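Local coordinates for malonate decarboxylase subunit alpha (Acinetobacter baumannii ATCC 17978, PDB 6MPR), which probably serves as the acyl carrier protein transferase of malonate decarboxylase, exchanging acetate for malonate on the carrier protein before decarboxylation, at residues H303-P308 with A548-W553; L449-V454 with P461-M466. All blocks are in the same frame, centred on the assembly; numbering follows the deposited sequence.

Interaction 1. Residues H303-P308 with A548-W553; sequences HPTLIP and ADLVTW
Leu550 reaches into the bend formed by Pro304 and Pro308, and here the two segments are tightly packed. Its CG is set beside the backbone N (chi1 -67°) and chi2 is extended, which sends CD1 to 3.9 Å from Pro304 CB, while the other branch, CD2, lies 3.9 Å from Pro308 CD. CD2 also comes within 3.4 Å of Pro304 O, a carbonyl already bonded to Ile307 N. Ile307 belongs to this packed part too: it is buried and directed at the other helix, and its CG2, anti to the backbone nitrogen, meets Trp553 CB at 3.8 Å as the two side chains slide past each other.

These elements belong to different parts of the chain. Helix 307-311 lies on the beta-alpha-beta connection between the parallel strands 297-299 and 317-319 of a Rossmann-like sheet, whereas helix 547-553 comes from the C-terminal end. Behind 303-308 stands helix 272-287, where Glu278 takes the hydroxyl of Thr305 and Leu279 packs on Pro308.

One turn on from Leu550 the contact runs out toward solvent. Pro308 lies over one face of Trp553, with the CB–CG side of its ring lowest. Its CG sits 3.6 Å from the centroid of the five-membered ring of Trp553, only 4° off the ring normal, which makes a clear CH-pi contact. The neighbouring CB covers the middle of the whole indole, 3.7 Å above its plane. The hydrogen bond from Trp553 NE1 to Ala543 O helps to fix the rotation of the ring, which remains partly exposed although the proline covers one of its faces.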
ATOM      1  N   HIS A 303      18.847   7.669  -9.273  1.00  8.87           N
ATOM      2  CA  HIS A 303      19.742   7.064 -10.251  1.00 12.46           C
ATOM      3  C   HIS A 303      20.699   8.132 -10.765  1.00 12.58           C
ATOM      4  O   HIS A 303      20.237   9.187 -11.229  1.00 13.07           O
ATOM      5  CB  HIS A 303      18.956   6.511 -11.442  1.00 14.08           C
ATOM      6  CG  HIS A 303      18.113   5.309 -11.138  1.00 13.84           C
ATOM      7  ND1 HIS A 303      17.474   4.589 -12.130  1.00 11.80           N
ATOM      8  CD2 HIS A 303      17.796   4.707  -9.968  1.00 13.99           C
ATOM      9  CE1 HIS A 303      16.802   3.591 -11.578  1.00 10.71           C
ATOM     10  NE2 HIS A 303      16.984   3.638 -10.270  1.00 14.57           N
ATOM     11  N   PRO A 304      22.021   7.919 -10.697  1.00 11.84           N
ATOM     12  CA  PRO A 304      22.918   8.866 -11.369  1.00 12.74           C
ATOM     13  C   PRO A 304      22.614   8.976 -12.845  1.00 12.06           C
ATOM     14  O   PRO A 304      22.817  10.046 -13.437  1.00 11.53           O
ATOM     15  CB  PRO A 304      24.319   8.276 -11.112  1.00 14.44           C
ATOM     16  CG  PRO A 304      24.140   7.488  -9.837  1.00 13.27           C
ATOM     17  CD  PRO A 304      22.779   6.846 -10.034  1.00 12.80           C
ATOM     18  N   THR A 305      22.094   7.909 -13.462  1.00 12.51           N
ATOM     19  CA  THR A 305      21.788   7.995 -14.885  1.00 11.08           C
ATOM     20  C   THR A 305      20.574   8.868 -15.177  1.00 15.11           C
ATOM     21  O   THR A 305      20.324   9.165 -16.350  1.00 14.26           O
ATOM     22  CB  THR A 305      21.569   6.605 -15.486  1.00 11.38           C
ATOM     23  OG1 THR A 305      20.541   5.907 -14.770  1.00 12.95           O
ATOM     24  CG2 THR A 305      22.857   5.808 -15.454  1.00 13.89           C
ATOM     25  N   LEU A 306      19.822   9.291 -14.150  1.00 11.87           N
ATOM     26  CA  LEU A 306      18.750  10.263 -14.340  1.00 12.56           C
ATOM     27  C   LEU A 306      19.240  11.709 -14.311  1.00 16.65           C
ATOM     28  O   LEU A 306      18.458  12.616 -14.610  1.00 12.85           O
ATOM     29  CB  LEU A 306      17.652  10.069 -13.270  1.00 10.78           C
ATOM     30  CG  LEU A 306      16.263  10.645 -13.565  1.00 12.26           C
ATOM     31  CD1 LEU A 306      15.635   9.901 -14.742  1.00 16.38           C
ATOM     32  CD2 LEU A 306      15.374  10.537 -12.318  1.00 12.43           C
ATOM     33  N   ILE A 307      20.508  11.955 -13.976  1.00 12.58           N
ATOM     34  CA  ILE A 307      20.989  13.336 -13.852  1.00 11.40           C
ATOM     35  C   ILE A 307      20.747  14.161 -15.119  1.00 11.86           C
ATOM     36  O   ILE A 307      20.228  15.280 -15.006  1.00 11.97           O
ATOM     37  CB  ILE A 307      22.451  13.350 -13.392  1.00 11.76           C
ATOM     38  CG1 ILE A 307      22.541  12.851 -11.935  1.00 11.34           C
ATOM     39  CG2 ILE A 307      23.050  14.752 -13.515  1.00 12.34           C
ATOM     40  CD1 ILE A 307      23.957  12.734 -11.411  1.00 12.36           C
ATOM     41  N   PRO A 308      21.082  13.690 -16.326  1.00 13.64           N
ATOM     42  CA  PRO A 308      20.831  14.540 -17.504  1.00 12.92           C
ATOM     43  C   PRO A 308      19.352  14.865 -17.704  1.00 12.40           C
ATOM     44  O   PRO A 308      19.009  15.999 -18.066  1.00 14.25           O
ATOM     45  CB  PRO A 308      21.420  13.711 -18.658  1.00 13.01           C
ATOM     46  CG  PRO A 308      22.490  12.894 -18.001  1.00 12.98           C
ATOM     47  CD  PRO A 308      21.875  12.495 -16.684  1.00 13.14           C
ATOM     48  N   ALA A 548      32.269   9.696 -15.590  1.00 20.56           N
ATOM     49  CA  ALA A 548      32.809  11.054 -15.635  1.00 22.06           C
ATOM     50  C   ALA A 548      31.811  12.016 -16.270  1.00 22.52           C
ATOM     51  O   ALA A 548      31.674  13.164 -15.835  1.00 23.89           O
ATOM     52  CB  ALA A 548      34.132  11.078 -16.405  1.00 25.20           C
ATOM     53  N   ASP A 549      31.086  11.548 -17.288  1.00 20.08           N
ATOM     54  CA  ASP A 549      30.092  12.391 -17.941  1.00 17.64           C
ATOM     55  C   ASP A 549      28.948  12.731 -16.991  1.00 20.66           C
ATOM     56  O   ASP A 549      28.422  13.855 -17.018  1.00 19.19           O
ATOM     57  CB  ASP A 549      29.561  11.691 -19.189  1.00 16.13           C
ATOM     58  CG  ASP A 549      30.446  11.907 -20.404  1.00 25.83           C
ATOM     59  OD1 ASP A 549      31.477  12.606 -20.288  1.00 24.77           O
ATOM     60  OD2 ASP A 549      30.103  11.370 -21.472  1.00 26.28           O
ATOM     61  N   LEU A 550      28.561  11.780 -16.133  1.00 17.00           N
ATOM     62  CA  LEU A 550      27.529  12.064 -15.145  1.00 16.15           C
ATOM     63  C   LEU A 550      28.021  13.086 -14.130  1.00 19.06           C
ATOM     64  O   LEU A 550      27.264  13.974 -13.721  1.00 16.93           O
ATOM     65  CB  LEU A 550      27.087  10.775 -14.445  1.00 13.91           C
ATOM     66  CG  LEU A 550      26.352   9.771 -15.354  1.00 11.46           C
ATOM     67  CD1 LEU A 550      26.015   8.502 -14.612  1.00 15.86           C
ATOM     68  CD2 LEU A 550      25.098  10.404 -15.938  1.00 13.85           C
ATOM     69  N   VAL A 551      29.289  12.986 -13.724  1.00 15.65           N
ATOM     70  CA  VAL A 551      29.843  13.978 -12.803  1.00 16.52           C
ATOM     71  C   VAL A 551      29.774  15.365 -13.422  1.00 20.25           C
ATOM     72  O   VAL A 551      29.349  16.338 -12.780  1.00 21.95           O
ATOM     73  CB  VAL A 551      31.286  13.615 -12.416  1.00 17.25           C
ATOM     74  CG1 VAL A 551      31.891  14.716 -11.562  1.00 18.27           C
ATOM     75  CG2 VAL A 551      31.312  12.288 -11.694  1.00 20.15           C
ATOM     76  N   THR A 552      30.214  15.474 -14.678  1.00 18.91           N
ATOM     77  CA  THR A 552      30.145  16.742 -15.395  1.00 18.70           C
ATOM     78  C   THR A 552      28.712  17.261 -15.457  1.00 18.85           C
ATOM     79  O   THR A 552      28.453  18.434 -15.160  1.00 22.07           O
ATOM     80  CB  THR A 552      30.733  16.558 -16.794  1.00 21.29           C
ATOM     81  OG1 THR A 552      32.111  16.169 -16.670  1.00 24.01           O
ATOM     82  CG2 THR A 552      30.638  17.852 -17.613  1.00 25.93           C
ATOM     83  N   TRP A 553      27.768  16.393 -15.836  1.00 17.03           N
ATOM     84  CA  TRP A 553      26.359  16.779 -15.907  1.00 23.80           C
ATOM     85  C   TRP A 553      25.856  17.325 -14.574  1.00 17.45           C
ATOM     86  O   TRP A 553      25.026  18.238 -14.539  1.00 18.61           O
ATOM     87  CB  TRP A 553      25.515  15.576 -16.321  1.00 20.17           C
ATOM     88  CG  TRP A 553      25.217  15.462 -17.799  1.00 18.40           C
ATOM     89  CD1 TRP A 553      25.756  14.563 -18.674  1.00 22.29           C
ATOM     90  CD2 TRP A 553      24.277  16.239 -18.551  1.00 17.09           C
ATOM     91  NE1 TRP A 553      25.222  14.746 -19.932  1.00 22.47           N
ATOM     92  CE2 TRP A 553      24.315  15.770 -19.883  1.00 18.34           C
ATOM     93  CE3 TRP A 553      23.415  17.299 -18.233  1.00 18.45           C
ATOM     94  CZ2 TRP A 553      23.509  16.304 -20.888  1.00 17.73           C
ATOM     95  CZ3 TRP A 553      22.624  17.838 -19.235  1.00 20.88           C
ATOM     96  CH2 TRP A 553      22.678  17.344 -20.547  1.00 20.01           C
TER

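Interaction 2. Residues L449-V454 with P461-M466; sequences LDAIDV and PLAPIM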
ATOM      1  N   LEU A 449       8.926 -22.473 -17.077  1.00 15.66           N
ATOM      2  CA  LEU A 449       9.721 -21.748 -16.094  1.00 14.07           C
ATOM      3  C   LEU A 449      10.424 -22.708 -15.139  1.00 15.73           C
ATOM      4  O   LEU A 449       9.821 -23.667 -14.644  1.00 17.61           O
ATOM      5  CB  LEU A 449       8.835 -20.794 -15.294  1.00 13.41           C
ATOM      6  CG  LEU A 449       8.194 -19.596 -15.985  1.00 14.31           C
ATOM      7  CD1 LEU A 449       7.393 -18.797 -14.977  1.00 15.71           C
ATOM      8  CD2 LEU A 449       9.238 -18.699 -16.662  1.00 16.35           C
ATOM      9  N   ASP A 450      11.712 -22.443 -14.877  1.00 16.10           N
ATOM     10  CA  ASP A 450      12.426 -23.163 -13.818  1.00 19.38           C
ATOM     11  C   ASP A 450      11.666 -23.109 -12.506  1.00 15.25           C
ATOM     12  O   ASP A 450      11.806 -24.006 -11.665  1.00 16.87           O
ATOM     13  CB  ASP A 450      13.812 -22.548 -13.553  1.00 16.95           C
ATOM     14  CG  ASP A 450      14.866 -22.938 -14.569  1.00 18.73           C
ATOM     15  OD1 ASP A 450      14.543 -23.313 -15.717  1.00 19.76           O
ATOM     16  OD2 ASP A 450      16.055 -22.844 -14.192  1.00 23.27           O
ATOM     17  N   ALA A 451      10.916 -22.019 -12.288  1.00 14.01           N
ATOM     18  CA  ALA A 451      10.275 -21.767 -11.003  1.00 16.92           C
ATOM     19  C   ALA A 451       9.354 -22.903 -10.590  1.00 15.68           C
ATOM     20  O   ALA A 451       9.201 -23.168  -9.395  1.00 18.21           O
ATOM     21  CB  ALA A 451       9.490 -20.457 -11.061  1.00 16.14           C
ATOM     22  N   ILE A 452       8.727 -23.579 -11.557  1.00 14.16           N
ATOM     23  CA  ILE A 452       7.794 -24.653 -11.219  1.00 18.02           C
ATOM     24  C   ILE A 452       8.513 -25.775 -10.492  1.00 17.34           C
ATOM     25  O   ILE A 452       8.069 -26.233  -9.435  1.00 20.04           O
ATOM     26  CB  ILE A 452       7.082 -25.181 -12.473  1.00 19.47           C
ATOM     27  CG1 ILE A 452       6.319 -24.056 -13.181  1.00 16.56           C
ATOM     28  CG2 ILE A 452       6.169 -26.321 -12.070  1.00 24.62           C
ATOM     29  CD1 ILE A 452       5.935 -24.423 -14.595  1.00 22.91           C
ATOM     30  N   ASP A 453       9.632 -26.246 -11.050  1.00 18.19           N
ATOM     31  CA  ASP A 453      10.355 -27.321 -10.371  1.00 20.03           C
ATOM     32  C   ASP A 453      11.022 -26.840  -9.081  1.00 21.43           C
ATOM     33  O   ASP A 453      11.168 -27.631  -8.137  1.00 22.51           O
ATOM     34  CB  ASP A 453      11.385 -27.954 -11.306  1.00 16.76           C
ATOM     35  CG  ASP A 453      10.758 -28.926 -12.293  1.00 27.26           C
ATOM     36  OD1 ASP A 453       9.519 -29.082 -12.280  1.00 31.01           O
ATOM     37  OD2 ASP A 453      11.505 -29.534 -13.088  1.00 35.44           O
ATOM     38  N   VAL A 454      11.429 -25.565  -9.006  1.00 17.94           N
ATOM     39  CA  VAL A 454      11.962 -25.062  -7.742  1.00 18.16           C
ATOM     40  C   VAL A 454      10.891 -25.115  -6.660  1.00 23.07           C
ATOM     41  O   VAL A 454      11.165 -25.490  -5.515  1.00 20.25           O
ATOM     42  CB  VAL A 454      12.529 -23.639  -7.898  1.00 22.81           C
ATOM     43  CG1 VAL A 454      12.864 -23.077  -6.528  1.00 18.44           C
ATOM     44  CG2 VAL A 454      13.779 -23.653  -8.769  1.00 22.24           C
ATOM     45  N   PRO A 461       3.810 -24.029  -2.404  1.00 23.27           N
ATOM     46  CA  PRO A 461       2.573 -24.383  -3.119  1.00 25.12           C
ATOM     47  C   PRO A 461       2.437 -23.729  -4.488  1.00 22.46           C
ATOM     48  O   PRO A 461       1.741 -24.286  -5.346  1.00 22.97           O
ATOM     49  CB  PRO A 461       1.471 -23.923  -2.158  1.00 27.04           C
ATOM     50  CG  PRO A 461       2.119 -22.824  -1.365  1.00 25.92           C
ATOM     51  CD  PRO A 461       3.534 -23.266  -1.173  1.00 21.36           C
ATOM     52  N   LEU A 462       3.069 -22.584  -4.726  1.00 18.04           N
ATOM     53  CA  LEU A 462       2.993 -21.893  -6.007  1.00 21.66           C
ATOM     54  C   LEU A 462       4.386 -21.775  -6.608  1.00 18.77           C
ATOM     55  O   LEU A 462       5.369 -21.603  -5.885  1.00 17.99           O
ATOM     56  CB  LEU A 462       2.388 -20.479  -5.858  1.00 23.51           C
ATOM     57  CG  LEU A 462       0.866 -20.303  -5.898  1.00 23.51           C
ATOM     58  CD1 LEU A 462       0.222 -20.907  -4.696  1.00 22.15           C
ATOM     59  CD2 LEU A 462       0.509 -18.817  -5.995  1.00 21.60           C
ATOM     60  N   ALA A 463       4.469 -21.862  -7.931  1.00 17.14           N
ATOM     61  CA  ALA A 463       5.705 -21.485  -8.600  1.00 20.58           C
ATOM     62  C   ALA A 463       6.032 -20.043  -8.225  1.00 18.42           C
ATOM     63  O   ALA A 463       5.149 -19.187  -8.289  1.00 18.72           O
ATOM     64  CB  ALA A 463       5.562 -21.612 -10.115  1.00 17.21           C
ATOM     65  N   PRO A 464       7.256 -19.738  -7.782  1.00 14.92           N
ATOM     66  CA  PRO A 464       7.568 -18.332  -7.467  1.00 13.92           C
ATOM     67  C   PRO A 464       7.646 -17.481  -8.730  1.00 13.45           C
ATOM     68  O   PRO A 464       8.640 -17.500  -9.465  1.00 16.34           O
ATOM     69  CB  PRO A 464       8.910 -18.411  -6.725  1.00 19.78           C
ATOM     70  CG  PRO A 464       9.478 -19.720  -7.061  1.00 20.11           C
ATOM     71  CD  PRO A 464       8.324 -20.654  -7.347  1.00 17.00           C
ATOM     72  N   ILE A 465       6.564 -16.751  -8.983  1.00 15.84           N
ATOM     73  CA  ILE A 465       6.370 -15.947 -10.189  0.53 14.06           C
ATOM     74  C   ILE A 465       6.513 -14.482  -9.808  1.00 14.16           C
ATOM     75  O   ILE A 465       5.785 -13.997  -8.937  1.00 16.04           O
ATOM     76  CB  ILE A 465       4.984 -16.194 -10.810  0.53 13.33           C
ATOM     77  CG1 ILE A 465       4.797 -17.663 -11.172  0.53 14.94           C
ATOM     78  CG2 ILE A 465       4.758 -15.276 -12.001  0.53 13.01           C
ATOM     79  CD1 ILE A 465       5.940 -18.235 -11.931  0.53 14.51           C
ATOM     80  N   MET A 466       7.427 -13.775 -10.471  1.00 11.68           N
ATOM     81  CA  MET A 466       7.605 -12.355 -10.205  1.00 14.58           C
ATOM     82  C   MET A 466       6.435 -11.545 -10.760  1.00 15.49           C
ATOM     83  O   MET A 466       5.820 -10.748 -10.042  1.00 13.43           O
ATOM     84  CB  MET A 466       8.934 -11.895 -10.808  1.00 12.68           C
ATOM     85  CG  MET A 466       9.310 -10.494 -10.453  1.00 22.58           C
ATOM     86  SD  MET A 466      10.992 -10.101 -11.011  1.00 32.72           S
ATOM     87  CE  MET A 466      10.751 -10.173 -12.785  1.00 40.53           C
TER
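Ala451 and Pro464 meet where the chain, having left helix 450-458, doubles back across the helix's first turn. The proline ring can be followed atom by atom. Its CB stays clear of the helix. CG, the next atom, comes to 4.1 Å from the methyl CB of Ala451. CD, which closes the ring onto the backbone nitrogen, goes deepest, lying 3.4 Å from Ala451 O and 3.9 Å from Ala451 CB. That same methyl also touches the carbonyl of its partner, with Pro464 O 3.5 Å away. This oxygen takes a hydrogen bond from the hydroxyl of Ser378.

Helix 450-458 and the loop after it are part of the crossover between two parallel neighbours of a Rossmann-like sheet, strands 429-433 and 474-477, so the contact is a local fold-back within one beta-alpha-beta unit. Ala463 has only a methyl facing the helix, and the CB of Ile452 points away from the loop, so the CA atoms of Ile452 and Ala463 can come to 4.6 Å. The methyl of Ala463 rests on the helix backbone, its CB 3.9 Å from Ile452 CA. A chi1 of -59° puts Ile452 CG1 beside its backbone N, where it touches Ala463 CB at 4.0 Å.

At the start of the helix, Leu449 and Ile465 cross at about a right angle through their CD1 methyls. How closely they meet is doubtful, because Ile465 was modelled in two conformers. The second subunit also grips the loop: its Arg402 donates to Ile465 O and Met466 O, while Thr419 of that subunit packs on Ile452.

Both contacts are buried, they lie on opposite sides of the chain's centre with their own centres about 38 Å apart, and each involves a crossover connection of the same mixed sheet. Interaction 1 joins parts of the chain some 240 residues apart, bringing a C-terminal helix onto one crossover; interaction 2 is short-range and folds a helix onto its own exit loop. Neither uses a hydrogen bond between its segments. Interaction 1 relies on an aromatic face, prolines and a leucine, and thins toward solvent at the tryptophan. Interaction 2 relies on alanine methyls and close backbones, and is flanked by the second subunit, whereas no other chain touches interaction 1.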